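Local coordinates for cytolethal distending toxin protein B (Haemophilus ducreyi, PDB 1SR4), which probably acts as the DNase I-like catalytic subunit of a three-part bacterial genotoxin, damaging host-cell DNA and so blocking the cell cycle, at residues A8-Q13 and S246-D251; M41-G46 and F134-A139; Y83-R88 and R104-A109; V96-V101 and P123-R128. All coordinates share one frame; numbering follows the deposited sequence.

Contact 1. Residues A8-Q13 and S246-D251; sequences ATWNLQ and SQITSD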
loop_
_atom_site.group_PDB
_atom_site.type_symbol
_atom_site.label_atom_id
_atom_site.label_comp_id
_atom_site.label_asym_id
_atom_site.label_seq_id
_atom_site.Cartn_x
_atom_site.Cartn_y
_atom_site.Cartn_z
ATOM N N ALA B 8 -9.508 -6.177 -0.804
ATOM C CA ALA B 8 -8.131 -6.046 -1.287
ATOM C C ALA B 8 -7.286 -7.159 -0.716
ATOM O O ALA B 8 -7.682 -7.848 0.226
ATOM C CB ALA B 8 -7.523 -4.678 -0.883
ATOM N N THR B 9 -6.106 -7.314 -1.284
ATOM C CA THR B 9 -5.182 -8.335 -0.827
ATOM C C THR B 9 -3.772 -7.793 -1.001
ATOM O O THR B 9 -3.513 -6.988 -1.900
ATOM C CB THR B 9 -5.317 -9.634 -1.676
ATOM O OG1 THR B 9 -4.460 -10.657 -1.152
ATOM C CG2 THR B 9 -4.907 -9.359 -3.140
ATOM N N TRP B 10 -2.872 -8.224 -0.123
ATOM C CA TRP B 10 -1.477 -7.843 -0.196
ATOM C C TRP B 10 -0.643 -8.900 0.515
ATOM O O TRP B 10 -0.982 -9.316 1.618
ATOM C CB TRP B 10 -1.211 -6.479 0.455
ATOM C CG TRP B 10 0.213 -6.014 0.240
ATOM C CD1 TRP B 10 0.915 -6.045 -0.942
ATOM C CD2 TRP B 10 1.115 -5.468 1.229
ATOM N NE1 TRP B 10 2.192 -5.554 -0.745
ATOM C CE2 TRP B 10 2.342 -5.200 0.573
ATOM C CE3 TRP B 10 1.004 -5.179 2.595
ATOM C CZ2 TRP B 10 3.457 -4.660 1.246
ATOM C CZ3 TRP B 10 2.113 -4.635 3.265
ATOM C CH2 TRP B 10 3.321 -4.385 2.586
ATOM N N ASN B 11 0.425 -9.354 -0.139
ATOM C CA ASN B 11 1.322 -10.311 0.479
ATOM C C ASN B 11 2.378 -9.381 1.071
ATOM O O ASN B 11 3.141 -8.744 0.348
ATOM C CB ASN B 11 1.969 -11.254 -0.552
ATOM C CG ASN B 11 2.883 -12.271 0.107
ATOM O OD1 ASN B 11 3.491 -11.990 1.147
ATOM N ND2 ASN B 11 2.996 -13.443 -0.485
ATOM N N LEU B 12 2.386 -9.298 2.391
ATOM C CA LEU B 12 3.282 -8.433 3.137
ATOM C C LEU B 12 4.742 -8.889 3.195
ATOM O O LEU B 12 5.630 -8.070 3.432
ATOM C CB LEU B 12 2.702 -8.266 4.556
ATOM C CG LEU B 12 3.284 -7.283 5.585
ATOM C CD1 LEU B 12 2.130 -6.652 6.389
ATOM C CD2 LEU B 12 4.273 -8.022 6.536
ATOM N N GLN B 13 4.990 -10.182 2.975
ATOM C CA GLN B 13 6.349 -10.746 3.030
ATOM C C GLN B 13 7.043 -10.334 4.320
ATOM O O GLN B 13 8.158 -9.811 4.305
ATOM C CB GLN B 13 7.193 -10.297 1.822
ATOM C CG GLN B 13 6.664 -10.828 0.475
ATOM C CD GLN B 13 7.654 -10.657 -0.661
ATOM O OE1 GLN B 13 8.209 -9.581 -0.864
ATOM N NE2 GLN B 13 7.879 -11.725 -1.413
ATOM N N SER B 246 3.418 5.898 -0.353
ATOM C CA SER B 246 4.756 5.439 0.021
ATOM C C SER B 246 5.237 4.288 -0.849
ATOM O O SER B 246 4.479 3.714 -1.624
ATOM C CB SER B 246 4.741 4.877 1.453
ATOM O OG SER B 246 4.365 5.840 2.424
ATOM N N GLN B 247 6.505 3.937 -0.665
ATOM C CA GLN B 247 7.083 2.779 -1.326
ATOM C C GLN B 247 6.250 1.581 -0.826
ATOM O O GLN B 247 5.740 1.598 0.313
ATOM C CB GLN B 247 8.532 2.603 -0.860
ATOM C CG GLN B 247 9.153 1.227 -1.118
ATOM C CD GLN B 247 9.293 0.916 -2.597
ATOM O OE1 GLN B 247 8.315 1.001 -3.357
ATOM N NE2 GLN B 247 10.505 0.547 -3.020
ATOM N N ILE B 248 6.077 0.569 -1.675
ATOM C CA ILE B 248 5.370 -0.651 -1.283
ATOM C C ILE B 248 6.500 -1.483 -0.704
ATOM O O ILE B 248 7.462 -1.791 -1.411
ATOM C CB ILE B 248 4.740 -1.376 -2.495
ATOM C CG1 ILE B 248 3.683 -0.475 -3.135
ATOM C CG2 ILE B 248 4.061 -2.685 -2.041
ATOM C CD1 ILE B 248 2.888 -1.158 -4.229
ATOM N N THR B 249 6.393 -1.831 0.578
ATOM C CA THR B 249 7.464 -2.550 1.258
ATOM C C THR B 249 7.593 -4.073 1.098
ATOM O O THR B 249 8.138 -4.753 1.975
ATOM C CB THR B 249 7.463 -2.200 2.764
ATOM O OG1 THR B 249 6.212 -2.578 3.348
ATOM C CG2 THR B 249 7.658 -0.709 2.954
ATOM N N SER B 250 7.091 -4.604 -0.013
ATOM C CA SER B 250 7.251 -6.027 -0.313
ATOM C C SER B 250 7.342 -6.134 -1.840
ATOM O O SER B 250 7.130 -5.147 -2.557
ATOM C CB SER B 250 6.075 -6.854 0.213
ATOM O OG SER B 250 5.043 -6.895 -0.735
ATOM N N ASP B 251 7.673 -7.309 -2.350
ATOM C CA ASP B 251 7.772 -7.463 -3.799
ATOM C C ASP B 251 6.405 -7.666 -4.474
ATOM O O ASP B 251 6.344 -7.856 -5.681
ATOM C CB ASP B 251 8.704 -8.630 -4.154
ATOM C CG ASP B 251 10.166 -8.317 -3.880
ATOM O OD1 ASP B 251 10.528 -7.123 -3.799
ATOM O OD2 ASP B 251 10.956 -9.275 -3.765
HETATM O O HOH W 1 9.582 -11.778 -3.828
#
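The Ser-Asp-His sequence of the DNase I-like family starts at S250, and here its first two residues fasten to the end of the central strand 7-11. S250 OG donates to N11 O over 2.9 Å and meets the carbonyl almost head-on, at a C=O...donor angle of 166°. Serine suits the place: its short side chain puts OG within reach of N11 O and of the backbone N of H252, also bonded to it. One residue on from S250, D251 N donates to Q13 OE1 at 2.8 Å. That bond is straight at nitrogen (173°), although the donor sits above the plane of the amide. A water links Q13 NE2 to D251 OD2, so both ends of the glutamine amide are held. N11 shapes the bend by an Asx turn, its OD1 accepting from Q13 N at 3.0 Å. Beside them lies the W10 indole: T249 OG1 approaches its edge, 3.5 Å from CH2, and I248 CG2 packs 3.9 Å from CZ2. W10 NE1 is bonded to H252 O, and T249 OG1 to N26 OD1. From helix 20-31, K22 NZ gathers the carbonyls of L12, Q13 and T249, while strands 39-43 and 255-259 flank strand 7-11.

Contact 2. Residues M41-G46 and F134-A139; sequences MVQEAG and FFTVHA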
loop_
_atom_site.group_PDB
_atom_site.type_symbol
_atom_site.label_atom_id
_atom_site.label_comp_id
_atom_site.label_asym_id
_atom_site.label_seq_id
_atom_site.Cartn_x
_atom_site.Cartn_y
_atom_site.Cartn_z
ATOM N N MET B 41 -7.121 -8.893 2.731
ATOM C CA MET B 41 -6.488 -10.172 3.054
ATOM C C MET B 41 -4.976 -9.972 3.035
ATOM O O MET B 41 -4.440 -9.273 2.163
ATOM C CB MET B 41 -6.870 -11.295 2.065
ATOM C CG MET B 41 -7.715 -10.922 0.850
ATOM S SD MET B 41 -9.449 -10.501 1.152
ATOM C CE MET B 41 -9.747 -11.601 2.612
ATOM N N VAL B 42 -4.291 -10.571 4.009
ATOM C CA VAL B 42 -2.841 -10.449 4.106
ATOM C C VAL B 42 -2.174 -11.826 4.144
ATOM O O VAL B 42 -2.656 -12.738 4.816
ATOM C CB VAL B 42 -2.428 -9.688 5.393
ATOM C CG1 VAL B 42 -0.926 -9.391 5.365
ATOM C CG2 VAL B 42 -3.213 -8.367 5.514
ATOM N N GLN B 43 -1.075 -11.985 3.411
ATOM C CA GLN B 43 -0.339 -13.247 3.433
ATOM C C GLN B 43 1.037 -12.897 3.992
ATOM O O GLN B 43 1.442 -11.744 3.942
ATOM C CB GLN B 43 -0.222 -13.846 2.034
ATOM C CG GLN B 43 -1.548 -14.117 1.336
ATOM C CD GLN B 43 -2.124 -12.872 0.687
ATOM O OE1 GLN B 43 -1.421 -12.157 -0.019
ATOM N NE2 GLN B 43 -3.409 -12.609 0.918
ATOM N N GLU B 44 1.741 -13.877 4.542
ATOM C CA GLU B 44 3.060 -13.645 5.127
ATOM C C GLU B 44 2.967 -12.454 6.082
ATOM O O GLU B 44 3.802 -11.541 6.081
ATOM C CB GLU B 44 4.090 -13.397 4.018
ATOM C CG GLU B 44 4.285 -14.621 3.104
ATOM C CD GLU B 44 5.438 -14.462 2.145
ATOM O OE1 GLU B 44 6.537 -14.063 2.606
ATOM O OE2 GLU B 44 5.245 -14.737 0.938
ATOM N N ALA B 45 1.939 -12.494 6.918
ATOM C CA ALA B 45 1.666 -11.417 7.856
ATOM C C ALA B 45 2.667 -11.208 8.981
ATOM O O ALA B 45 2.724 -10.116 9.573
ATOM C CB ALA B 45 0.262 -11.606 8.448
ATOM N N GLY B 46 3.459 -12.228 9.279
ATOM C CA GLY B 46 4.397 -12.093 10.378
ATOM C C GLY B 46 3.600 -11.885 11.657
ATOM O O GLY B 46 2.567 -12.539 11.864
ATOM N N PHE B 134 -15.566 -14.326 2.905
ATOM C CA PHE B 134 -14.302 -13.869 2.333
ATOM C C PHE B 134 -13.103 -14.660 2.836
ATOM O O PHE B 134 -12.854 -14.713 4.029
ATOM C CB PHE B 134 -14.124 -12.389 2.687
ATOM C CG PHE B 134 -15.278 -11.513 2.261
ATOM C CD1 PHE B 134 -15.303 -10.938 0.987
ATOM C CD2 PHE B 134 -16.327 -11.248 3.138
ATOM C CE1 PHE B 134 -16.357 -10.105 0.593
ATOM C CE2 PHE B 134 -17.390 -10.416 2.767
ATOM C CZ PHE B 134 -17.408 -9.840 1.490
ATOM N N PHE B 135 -12.346 -15.258 1.920
ATOM C CA PHE B 135 -11.165 -16.047 2.285
ATOM C C PHE B 135 -9.843 -15.422 1.825
ATOM O O PHE B 135 -9.781 -14.753 0.795
ATOM C CB PHE B 135 -11.226 -17.441 1.639
ATOM C CG PHE B 135 -12.317 -18.331 2.164
ATOM C CD1 PHE B 135 -12.060 -19.222 3.204
ATOM C CD2 PHE B 135 -13.590 -18.304 1.597
ATOM C CE1 PHE B 135 -13.057 -20.078 3.672
ATOM C CE2 PHE B 135 -14.597 -19.150 2.047
ATOM C CZ PHE B 135 -14.336 -20.042 3.087
ATOM N N THR B 136 -8.792 -15.682 2.593
ATOM C CA THR B 136 -7.446 -15.258 2.250
ATOM C C THR B 136 -6.692 -16.578 1.989
ATOM O O THR B 136 -6.813 -17.527 2.758
ATOM C CB THR B 136 -6.739 -14.464 3.414
ATOM O OG1 THR B 136 -5.404 -14.124 3.015
ATOM C CG2 THR B 136 -6.649 -15.297 4.690
ATOM N N VAL B 137 -5.947 -16.650 0.891
ATOM C CA VAL B 137 -5.173 -17.842 0.571
ATOM C C VAL B 137 -3.752 -17.504 0.185
ATOM O O VAL B 137 -3.445 -16.392 -0.265
ATOM C CB VAL B 137 -5.747 -18.646 -0.622
ATOM C CG1 VAL B 137 -7.108 -19.189 -0.275
ATOM C CG2 VAL B 137 -5.784 -17.752 -1.882
ATOM N N HIS B 138 -2.886 -18.486 0.372
ATOM C CA HIS B 138 -1.497 -18.366 -0.000
ATOM C C HIS B 138 -1.115 -19.756 -0.493
ATOM O O HIS B 138 -0.701 -20.610 0.293
ATOM C CB HIS B 138 -0.630 -17.958 1.197
ATOM C CG HIS B 138 0.810 -17.748 0.840
ATOM N ND1 HIS B 138 1.757 -17.331 1.749
ATOM C CD2 HIS B 138 1.463 -17.905 -0.336
ATOM C CE1 HIS B 138 2.929 -17.236 1.150
ATOM N NE2 HIS B 138 2.780 -17.577 -0.119
ATOM N N ALA B 139 -1.272 -19.988 -1.795
ATOM C CA ALA B 139 -0.968 -21.296 -2.381
ATOM C C ALA B 139 0.534 -21.565 -2.433
ATOM O O ALA B 139 1.361 -20.645 -2.288
ATOM C CB ALA B 139 -1.579 -21.398 -3.784
HETATM O O HOH W 2 1.116 -16.479 4.275
#
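M41 and Q43 face T136 and H138 across the interior of the DNase I-like β-sandwich, and E44 brings its carboxylate round to H138. Strand 39-43 of one sheet lies over strand 132-138 of the other, and the pieces 41-43 and 134-138 run only 17° apart in direction. M41 CB is pressed against T136, 3.4 Å from its CB, closer than carbons usually come. The methionine chain then bends at chi2 and chi3 and brings CE to 3.6 Å from F135 O; an unbranched thioether can follow this path, at the cost of a nearly eclipsed first torsion (chi1 6°). Two residues on, Q43 CG lies 3.4 Å from V137 O and also touches H138 CB. Where the strand gives way to loop, the end of E44 comes slantwise to the CE1 corner of H138, which its CG approaches to 3.5 Å and its OE2 to 3.4 Å. The carboxylate and imidazole planes are nearly parallel, 6° apart. E44 and H138 probably correspond to the metal-binding glutamate and an active-site histidine of DNase I-like enzymes.

Further out, N11 ND2, from strand 7-11, is hydrogen-bonded to E44 OE2, and V12 of the cytolethal distending toxin protein C chain packs on both residues. Between the segments a water in the imidazole plane accepts E44 N at 2.7 Å and is hydrogen-bonded to H138 ND1, also at 2.7 Å.

Contact 3. Residues Y83-R88 and R104-A109; sequences YIYYSR and RQADEA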
loop_
_atom_site.group_PDB
_atom_site.type_symbol
_atom_site.label_atom_id
_atom_site.label_comp_id
_atom_site.label_asym_id
_atom_site.label_seq_id
_atom_site.Cartn_x
_atom_site.Cartn_y
_atom_site.Cartn_z
ATOM N N TYR B 83 -11.117 -4.889 12.811
ATOM C CA TYR B 83 -10.916 -6.181 13.437
ATOM C C TYR B 83 -9.845 -6.885 12.612
ATOM O O TYR B 83 -9.717 -6.629 11.411
ATOM C CB TYR B 83 -12.196 -7.021 13.358
ATOM C CG TYR B 83 -13.298 -6.569 14.270
ATOM C CD1 TYR B 83 -13.343 -6.983 15.607
ATOM C CD2 TYR B 83 -14.305 -5.725 13.802
ATOM C CE1 TYR B 83 -14.370 -6.569 16.451
ATOM C CE2 TYR B 83 -15.338 -5.297 14.642
ATOM C CZ TYR B 83 -15.365 -5.718 15.956
ATOM O OH TYR B 83 -16.368 -5.262 16.783
ATOM N N ILE B 84 -9.063 -7.747 13.247
ATOM C CA ILE B 84 -8.094 -8.535 12.496
ATOM C C ILE B 84 -8.294 -9.992 12.892
ATOM O O ILE B 84 -8.272 -10.309 14.079
ATOM C CB ILE B 84 -6.604 -8.208 12.805
ATOM C CG1 ILE B 84 -6.297 -6.720 12.563
ATOM C CG2 ILE B 84 -5.706 -9.083 11.883
ATOM C CD1 ILE B 84 -4.844 -6.301 12.943
ATOM N N TYR B 85 -8.498 -10.869 11.905
ATOM C CA TYR B 85 -8.647 -12.311 12.158
ATOM C C TYR B 85 -7.294 -12.874 11.725
ATOM O O TYR B 85 -6.894 -12.775 10.565
ATOM C CB TYR B 85 -9.816 -12.854 11.359
ATOM C CG TYR B 85 -11.100 -12.268 11.883
ATOM C CD1 TYR B 85 -11.699 -12.788 13.036
ATOM C CD2 TYR B 85 -11.637 -11.103 11.325
ATOM C CE1 TYR B 85 -12.794 -12.155 13.631
ATOM C CE2 TYR B 85 -12.736 -10.464 11.912
ATOM C CZ TYR B 85 -13.304 -10.995 13.072
ATOM O OH TYR B 85 -14.350 -10.330 13.706
ATOM N N TYR B 86 -6.592 -13.437 12.694
ATOM C CA TYR B 86 -5.217 -13.893 12.521
ATOM C C TYR B 86 -5.009 -15.398 12.686
ATOM O O TYR B 86 -5.414 -15.987 13.688
ATOM C CB TYR B 86 -4.396 -13.103 13.547
ATOM C CG TYR B 86 -2.912 -13.366 13.653
ATOM C CD1 TYR B 86 -2.064 -13.185 12.558
ATOM C CD2 TYR B 86 -2.336 -13.654 14.895
ATOM C CE1 TYR B 86 -0.674 -13.271 12.696
ATOM C CE2 TYR B 86 -0.940 -13.743 15.046
ATOM C CZ TYR B 86 -0.119 -13.546 13.941
ATOM O OH TYR B 86 1.254 -13.606 14.092
ATOM N N SER B 87 -4.376 -16.010 11.698
ATOM C CA SER B 87 -4.092 -17.432 11.740
ATOM C C SER B 87 -2.573 -17.562 11.753
ATOM O O SER B 87 -1.917 -17.418 10.724
ATOM C CB SER B 87 -4.685 -18.121 10.517
ATOM O OG SER B 87 -4.285 -19.478 10.482
ATOM N N ARG B 88 -2.012 -17.810 12.931
ATOM C CA ARG B 88 -0.568 -17.911 13.066
ATOM C C ARG B 88 -0.100 -19.330 12.734
ATOM O O ARG B 88 0.234 -20.114 13.621
ATOM C CB ARG B 88 -0.168 -17.519 14.488
ATOM C CG ARG B 88 1.319 -17.393 14.723
ATOM C CD ARG B 88 1.609 -17.079 16.192
ATOM N NE ARG B 88 3.046 -17.112 16.454
ATOM C CZ ARG B 88 3.749 -18.221 16.678
ATOM N NH1 ARG B 88 3.151 -19.407 16.692
ATOM N NH2 ARG B 88 5.062 -18.146 16.864
ATOM N N ARG B 104 -15.966 -4.540 9.673
ATOM C CA ARG B 104 -17.070 -5.163 10.375
ATOM C C ARG B 104 -16.701 -6.487 11.038
ATOM O O ARG B 104 -15.885 -7.244 10.530
ATOM C CB ARG B 104 -18.233 -5.352 9.403
ATOM C CG ARG B 104 -18.837 -4.034 8.953
ATOM C CD ARG B 104 -19.760 -4.187 7.751
ATOM N NE ARG B 104 -20.965 -4.939 8.074
ATOM C CZ ARG B 104 -21.917 -5.227 7.195
ATOM N NH1 ARG B 104 -21.803 -4.818 5.932
ATOM N NH2 ARG B 104 -22.975 -5.931 7.578
ATOM N N GLN B 105 -17.306 -6.761 12.186
ATOM C CA GLN B 105 -17.014 -8.003 12.886
ATOM C C GLN B 105 -17.495 -9.227 12.103
ATOM O O GLN B 105 -18.544 -9.182 11.470
ATOM C CB GLN B 105 -17.673 -7.982 14.253
ATOM C CG GLN B 105 -17.296 -9.166 15.088
ATOM C CD GLN B 105 -17.646 -8.955 16.526
ATOM O OE1 GLN B 105 -18.756 -8.517 16.847
ATOM N NE2 GLN B 105 -16.706 -9.260 17.413
ATOM N N ALA B 106 -16.732 -10.320 12.135
ATOM C CA ALA B 106 -17.149 -11.529 11.431
ATOM C C ALA B 106 -18.285 -12.235 12.182
ATOM O O ALA B 106 -18.288 -12.292 13.410
ATOM C CB ALA B 106 -15.968 -12.485 11.278
ATOM N N ASP B 107 -19.265 -12.760 11.456
ATOM C CA ASP B 107 -20.341 -13.485 12.125
ATOM C C ASP B 107 -19.839 -14.899 12.415
ATOM O O ASP B 107 -20.239 -15.541 13.385
ATOM C CB ASP B 107 -21.594 -13.557 11.241
ATOM C CG ASP B 107 -22.284 -12.208 11.092
ATOM O OD1 ASP B 107 -22.531 -11.556 12.120
ATOM O OD2 ASP B 107 -22.585 -11.793 9.958
ATOM N N GLU B 108 -18.916 -15.361 11.583
ATOM C CA GLU B 108 -18.403 -16.711 11.708
ATOM C C GLU B 108 -17.092 -16.832 10.930
ATOM O O GLU B 108 -16.822 -16.035 10.031
ATOM C CB GLU B 108 -19.479 -17.645 11.145
ATOM C CG GLU B 108 -19.145 -19.103 10.969
ATOM C CD GLU B 108 -20.317 -19.863 10.347
ATOM O OE1 GLU B 108 -21.145 -19.238 9.650
ATOM O OE2 GLU B 108 -20.406 -21.087 10.540
ATOM N N ALA B 109 -16.264 -17.801 11.297
ATOM C CA ALA B 109 -15.005 -18.013 10.597
ATOM C C ALA B 109 -15.058 -19.408 9.992
ATOM O O ALA B 109 -15.828 -20.257 10.458
ATOM C CB ALA B 109 -13.832 -17.900 11.549
#
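Q105 lies across two tyrosines, Y83 and Y85, at the place where the chain leaves one sheet of the DNase I-like β-sandwich for the other. Strand 81-87 belongs to the first sheet, and the segment 104-109 is the crossing that leads from strand 98-102 into strand 108-112 of the second. The glutamine can be followed outward. CB sits over a face of the Y83 ring in a CH-π contact, 3.9 Å from the centroid and 26° off the normal. Because CG stands anti to the backbone N and the chain is extended beyond it, the remaining atoms run on over the Y83 ring, with CG passing Y85 OH at 3.5 Å. CD follows at 3.9 Å from Y83 OH, and the amide lies over the hydroxyl end of the Y83 ring, its plane tilted only 23° from it. At the tip, NE2 is 3.7 Å from Y83 CE1 and is hydrogen-bonded to E68 OE2 of strand 67-72. A long chain with a polar end suits this exposed site, since its methylenes cover an aromatic face while the amide finds a polar partner; Y83 and Q105 also touch a crystal neighbour.

Y85 is buried and works through its hydroxyl. The oxygen accepts A106 N at 2.9 Å in an almost straight bond (175°) and is also hydrogen-bonded to E68 OE2, so one carboxylate oxygen serves both tyrosine and glutamine. The small A106 lets the ring come close, its CB lying 3.5 Å from Y85 CZ.

Contact 4. Residues V96-V101 and P123-R128; sequences VNLAIV and PAVGIR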
loop_
_atom_site.group_PDB
_atom_site.type_symbol
_atom_site.label_atom_id
_atom_site.label_comp_id
_atom_site.label_asym_id
_atom_site.label_seq_id
_atom_site.Cartn_x
_atom_site.Cartn_y
_atom_site.Cartn_z
ATOM N N VAL B 96 5.208 -16.854 7.956
ATOM C CA VAL B 96 4.217 -17.248 6.974
ATOM C C VAL B 96 2.840 -17.452 7.621
ATOM O O VAL B 96 2.341 -18.576 7.745
ATOM C CB VAL B 96 4.690 -18.496 6.201
ATOM C CG1 VAL B 96 3.681 -18.846 5.105
ATOM C CG2 VAL B 96 6.063 -18.200 5.557
ATOM N N ASN B 97 2.236 -16.331 8.018
ATOM C CA ASN B 97 0.934 -16.309 8.680
ATOM C C ASN B 97 -0.139 -15.626 7.822
ATOM O O ASN B 97 0.181 -14.808 6.955
ATOM C CB ASN B 97 1.049 -15.565 10.020
ATOM C CG ASN B 97 2.055 -16.214 10.960
ATOM O OD1 ASN B 97 2.096 -17.431 11.071
ATOM N ND2 ASN B 97 2.866 -15.401 11.637
ATOM N N LEU B 98 -1.406 -15.956 8.069
ATOM C CA LEU B 98 -2.502 -15.353 7.310
ATOM C C LEU B 98 -3.323 -14.451 8.218
ATOM O O LEU B 98 -3.466 -14.715 9.420
ATOM C CB LEU B 98 -3.424 -16.433 6.725
ATOM C CG LEU B 98 -2.831 -17.371 5.664
ATOM C CD1 LEU B 98 -3.810 -18.506 5.377
ATOM C CD2 LEU B 98 -2.515 -16.588 4.398
ATOM N N ALA B 99 -3.876 -13.392 7.638
ATOM C CA ALA B 99 -4.696 -12.456 8.393
ATOM C C ALA B 99 -5.755 -11.848 7.495
ATOM O O ALA B 99 -5.600 -11.791 6.265
ATOM C CB ALA B 99 -3.830 -11.339 8.971
ATOM N N ILE B 100 -6.840 -11.405 8.124
ATOM C CA ILE B 100 -7.893 -10.725 7.404
ATOM C C ILE B 100 -8.263 -9.536 8.269
ATOM O O ILE B 100 -8.584 -9.702 9.447
ATOM C CB ILE B 100 -9.170 -11.568 7.201
ATOM C CG1 ILE B 100 -8.891 -12.770 6.304
ATOM C CG2 ILE B 100 -10.247 -10.696 6.497
ATOM C CD1 ILE B 100 -10.089 -13.711 6.163
ATOM N N VAL B 101 -8.190 -8.340 7.691
ATOM C CA VAL B 101 -8.564 -7.119 8.408
ATOM C C VAL B 101 -9.940 -6.745 7.875
ATOM O O VAL B 101 -10.139 -6.687 6.667
ATOM C CB VAL B 101 -7.610 -5.935 8.115
ATOM C CG1 VAL B 101 -8.051 -4.702 8.940
ATOM C CG2 VAL B 101 -6.168 -6.322 8.439
ATOM N N PRO B 123 -4.085 -23.738 4.571
ATOM C CA PRO B 123 -5.530 -23.731 4.346
ATOM C C PRO B 123 -6.062 -22.352 3.998
ATOM O O PRO B 123 -5.382 -21.340 4.184
ATOM C CB PRO B 123 -6.086 -24.216 5.686
ATOM C CG PRO B 123 -5.136 -23.553 6.669
ATOM C CD PRO B 123 -3.775 -23.807 6.019
ATOM N N ALA B 124 -7.280 -22.305 3.479
ATOM C CA ALA B 124 -7.889 -21.015 3.189
ATOM C C ALA B 124 -8.508 -20.629 4.535
ATOM O O ALA B 124 -9.070 -21.492 5.231
ATOM C CB ALA B 124 -8.976 -21.158 2.122
ATOM N N VAL B 125 -8.389 -19.360 4.919
ATOM C CA VAL B 125 -8.955 -18.886 6.182
ATOM C C VAL B 125 -9.936 -17.789 5.791
ATOM O O VAL B 125 -9.604 -16.911 4.994
ATOM C CB VAL B 125 -7.845 -18.323 7.103
ATOM C CG1 VAL B 125 -8.445 -17.775 8.405
ATOM C CG2 VAL B 125 -6.838 -19.428 7.417
ATOM N N GLY B 126 -11.150 -17.838 6.327
ATOM C CA GLY B 126 -12.123 -16.830 5.938
ATOM C C GLY B 126 -13.142 -16.416 6.973
ATOM O O GLY B 126 -13.294 -17.045 8.028
ATOM N N ILE B 127 -13.844 -15.334 6.665
ATOM C CA ILE B 127 -14.867 -14.826 7.554
ATOM C C ILE B 127 -16.145 -14.533 6.786
ATOM O O ILE B 127 -16.134 -14.122 5.611
ATOM C CB ILE B 127 -14.428 -13.524 8.269
ATOM C CG1 ILE B 127 -14.100 -12.449 7.222
ATOM C CG2 ILE B 127 -13.249 -13.808 9.196
ATOM C CD1 ILE B 127 -13.786 -11.074 7.802
ATOM N N ARG B 128 -17.257 -14.777 7.461
ATOM C CA ARG B 128 -18.549 -14.513 6.884
ATOM C C ARG B 128 -19.113 -13.250 7.522
ATOM O O ARG B 128 -19.005 -13.047 8.733
ATOM C CB ARG B 128 -19.499 -15.684 7.153
ATOM C CG ARG B 128 -20.935 -15.388 6.754
ATOM C CD ARG B 128 -21.819 -16.630 6.835
ATOM N NE ARG B 128 -22.132 -17.098 8.193
ATOM C CZ ARG B 128 -22.941 -16.477 9.053
ATOM N NH1 ARG B 128 -23.538 -15.332 8.729
ATOM N NH2 ARG B 128 -23.194 -17.028 10.234
#
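L98 and I100 rise from strand 98-101 to meet V125 and I127 coming down from strand 124-128, each of the four pointing its CB toward the facing strand. The strand axes pass 7.7 Å apart and their N-to-C directions differ by 19°. Every second residue of a strand points to the same side, which is why residues two apart in one strand meet residues two apart in the other. L98 and V125 approach at a slant: one methyl, L98 CD1, rests 3.8 Å from V125 CG2 and also reaches P123 O at 3.5 Å. I100 and I127 instead slip past one another in opposite directions, with I100 CG2 3.8 Å from I127 CD1. I100 CG2 stands anti to its own backbone N, and I127 CG1, placed between the backbone N and the carbonyl carbon (chi1 59°), carries CD1 to it.

The longer arm of I100 does something different. Extended through chi2, it carries CD1 right up to the opposing backbone, 3.4 Å from V125 O and 3.7 Å from G126 CA. An isoleucine suits this place because its two branches serve two neighbours, one methyl meeting I127 and the other the main chain. Valine and isoleucine are also at home in extended strands, and all six touching residues are buried.

T136 of strand 132-138 packs beside L98 and I100, and Y85 of strand 81-87 beside I127. Apolar contact face to face between two sheets, with strands nearly aligned, is characteristic of the central β-sandwich of the DNase I-like fold.

How the contacts relate
Contacts 2, 3 and 4 join the two sheets of the sandwich, whereas contact 1 ties a central strand of the eight-stranded sheet to a loop outside it. Contacts 2 and 4 form the middle, their centres 5 Å apart: strands 39-43 and 98-102 are neighbours in one sheet, 132-138 and 124-129 in the other. Contact 3 marks the crossing between sheets, its centre about 8 Å from that of contact 4; along the chain the segments of these two alternate. Contact 1 spans nearly the whole chain and encloses the others. It touches contact 2, their centres about 12 Å apart, through N11 and E44, and joins the N-terminal strand to a loop near the C-terminus within the same DNase I-like domain.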